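Local coordinates for putative uncharacterized protein (Coprinopsis cinerea, PDB 3W9A), which probably hydrolyses beta-glucan chains, as the catalytic domain of a fungal glycoside hydrolase of family 131, at residues N158-D162 / L181-N187. Residues are numbered along the deposited sequence; the frame is centred on the assembly and turned at random.
Sequences NFAYD and LVKVVQN
Lys-183 reaches Asp-162 across the width of an intervening strand, and its ammonium group arrives above the carboxylate plane. NZ of Lys-183 lies 2.9 Å from OD2 of Asp-162 in a hydrogen-bonded salt bridge, yet the approach is 62° out of that plane. The lysine spans the gap because its CG stands anti to the backbone N (chi1 -167°) and the chain stays extended from there to NZ; the two side chains then cross at about a right angle. OD2 also accepts a hydrogen bond from the indole NE1 of Trp-173, so two donors grip one oxygen and probably help to keep this buried carboxylate ionised.

The case illustrates how next-but-one strands of a sheet can be linked by long side chains that reach past the strand between them. In this beta-jelly roll, strand 169-176 pairs antiparallel with both 157-164 and 182-189, and Trp-173 belongs to that middle strand. A classic beta bulge at Val-184 and Val-185, both set against Leu-172, interrupts the outer strand between Lys-183 and Asn-187. Beyond the bulge, the Asn-187 side-chain amide lies beside Asp-162, its plane turned 78° from that of the carboxylate.

At the other end the contact is apolar. Leu-181 holds its CG beside the backbone N (chi1 -65°) and divides its methyls between two residues: CD2 rests 3.7 Å from CB of Asn-158, while CD1 comes to 4.0 Å from CB of Ala-160. His-97 of strand 93-101 touches both Leu-181 and Ala-160. Phe-159, by contrast, starts away from segment 181-187, and its ring meets those of Phe-98 and Trp-147.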
loop_
_atom_site.group_PDB
_atom_site.type_symbol
_atom_site.label_atom_id
_atom_site.label_comp_id
_atom_site.label_asym_id
_atom_site.label_seq_id
_atom_site.Cartn_x
_atom_site.Cartn_y
_atom_site.Cartn_z
ATOM N N ASN A 158 7.666 0.540 7.165
ATOM C CA ASN A 158 8.238 0.381 5.838
ATOM C C ASN A 158 8.154 -1.061 5.471
ATOM O O ASN A 158 8.454 -1.923 6.297
ATOM C CB ASN A 158 9.711 0.791 5.802
ATOM C CG ASN A 158 9.955 2.148 6.413
ATOM O OD1 ASN A 158 10.808 2.308 7.318
ATOM N ND2 ASN A 158 9.233 3.145 5.923
ATOM N N PHE A 159 7.767 -1.332 4.234
ATOM C CA PHE A 159 7.734 -2.691 3.723
ATOM C C PHE A 159 8.258 -2.784 2.318
ATOM O O PHE A 159 8.175 -1.823 1.523
ATOM C CB PHE A 159 6.320 -3.238 3.699
ATOM C CG PHE A 159 5.671 -3.339 5.054
ATOM C CD1 PHE A 159 5.948 -4.412 5.892
ATOM C CD2 PHE A 159 4.772 -2.385 5.479
ATOM C CE1 PHE A 159 5.333 -4.535 7.131
ATOM C CE2 PHE A 159 4.153 -2.487 6.714
ATOM C CZ PHE A 159 4.426 -3.574 7.539
ATOM N N ALA A 160 8.778 -3.962 2.009
ATOM C CA ALA A 160 8.851 -4.412 0.637
ATOM C C ALA A 160 8.465 -5.888 0.528
ATOM O O ALA A 160 8.925 -6.751 1.306
ATOM C CB ALA A 160 10.220 -4.135 0.037
ATOM N N TYR A 161 7.575 -6.170 -0.428
ATOM C CA TYR A 161 7.275 -7.522 -0.827
ATOM C C TYR A 161 8.366 -7.967 -1.813
ATOM O O TYR A 161 8.562 -7.372 -2.860
ATOM C CB TYR A 161 5.902 -7.622 -1.497
ATOM C CG TYR A 161 4.698 -7.136 -0.710
ATOM C CD1 TYR A 161 4.705 -7.054 0.689
ATOM C CD2 TYR A 161 3.529 -6.791 -1.371
ATOM C CE1 TYR A 161 3.587 -6.630 1.394
ATOM C CE2 TYR A 161 2.403 -6.386 -0.681
ATOM C CZ TYR A 161 2.428 -6.297 0.702
ATOM O OH TYR A 161 1.294 -5.873 1.373
ATOM N N ASP A 162 9.085 -9.014 -1.443
ATOM C CA ASP A 162 10.161 -9.585 -2.239
ATOM C C ASP A 162 9.514 -10.720 -2.995
ATOM O O ASP A 162 9.353 -11.810 -2.440
ATOM C CB ASP A 162 11.223 -10.104 -1.257
ATOM C CG ASP A 162 12.398 -10.787 -1.929
ATOM O OD1 ASP A 162 12.258 -11.331 -3.044
ATOM O OD2 ASP A 162 13.486 -10.767 -1.302
ATOM N N LEU A 181 15.465 -1.398 5.558
ATOM C CA LEU A 181 14.732 -2.642 5.461
ATOM C C LEU A 181 15.631 -3.846 5.774
ATOM O O LEU A 181 16.778 -3.920 5.328
ATOM C CB LEU A 181 14.139 -2.803 4.051
ATOM C CG LEU A 181 13.062 -1.787 3.649
ATOM C CD1 LEU A 181 12.778 -1.848 2.150
ATOM C CD2 LEU A 181 11.790 -2.020 4.451
ATOM N N VAL A 182 15.083 -4.766 6.558
ATOM C CA VAL A 182 15.704 -6.053 6.833
ATOM C C VAL A 182 14.695 -7.094 6.378
ATOM O O VAL A 182 13.475 -6.863 6.475
ATOM C CB VAL A 182 16.042 -6.205 8.340
ATOM C CG1 VAL A 182 16.656 -7.566 8.650
ATOM C CG2 VAL A 182 16.996 -5.106 8.781
ATOM N N LYS A 183 15.190 -8.217 5.858
ATOM C CA LYS A 183 14.326 -9.314 5.436
ATOM C C LYS A 183 13.841 -10.107 6.661
ATOM O O LYS A 183 14.596 -10.859 7.268
ATOM C CB LYS A 183 15.034 -10.227 4.431
ATOM C CG LYS A 183 14.086 -11.185 3.727
ATOM C CD LYS A 183 14.717 -11.876 2.522
ATOM C CE LYS A 183 13.675 -12.659 1.720
ATOM N NZ LYS A 183 14.142 -13.080 0.363
ATOM N N VAL A 184 12.574 -9.926 7.015
ATOM C CA VAL A 184 12.001 -10.511 8.241
ATOM C C VAL A 184 11.259 -11.817 7.973
ATOM O O VAL A 184 11.062 -12.635 8.880
ATOM C CB VAL A 184 11.059 -9.509 8.953
ATOM C CG1 VAL A 184 11.872 -8.414 9.625
ATOM C CG2 VAL A 184 10.050 -8.904 7.974
ATOM N N VAL A 185 10.844 -12.032 6.729
ATOM C CA VAL A 185 10.265 -13.314 6.346
ATOM C C VAL A 185 10.901 -13.808 5.045
ATOM O O VAL A 185 10.805 -13.158 3.998
ATOM C CB VAL A 185 8.720 -13.273 6.217
ATOM C CG1 VAL A 185 8.180 -14.668 5.915
ATOM C CG2 VAL A 185 8.070 -12.720 7.487
ATOM N N GLN A 186 11.543 -14.972 5.137
ATOM C CA GLN A 186 12.096 -15.654 3.977
ATOM C C GLN A 186 10.962 -16.050 3.074
ATOM O O GLN A 186 9.838 -16.229 3.539
ATOM C CB GLN A 186 12.860 -16.911 4.397
ATOM C CG GLN A 186 14.137 -16.636 5.159
ATOM C CD GLN A 186 15.069 -15.736 4.391
ATOM O OE1 GLN A 186 15.386 -16.003 3.229
ATOM N NE2 GLN A 186 15.500 -14.650 5.020
ATOM N N ASN A 187 11.266 -16.231 1.792
ATOM C CA ASN A 187 10.220 -16.450 0.784
ATOM C C ASN A 187 9.445 -17.735 1.042
ATOM O O ASN A 187 10.029 -18.751 1.410
ATOM C CB ASN A 187 10.802 -16.441 -0.635
ATOM C CG ASN A 187 10.898 -15.044 -1.220
ATOM O OD1 ASN A 187 10.420 -14.784 -2.325
ATOM N ND2 ASN A 187 11.490 -14.142 -0.484
#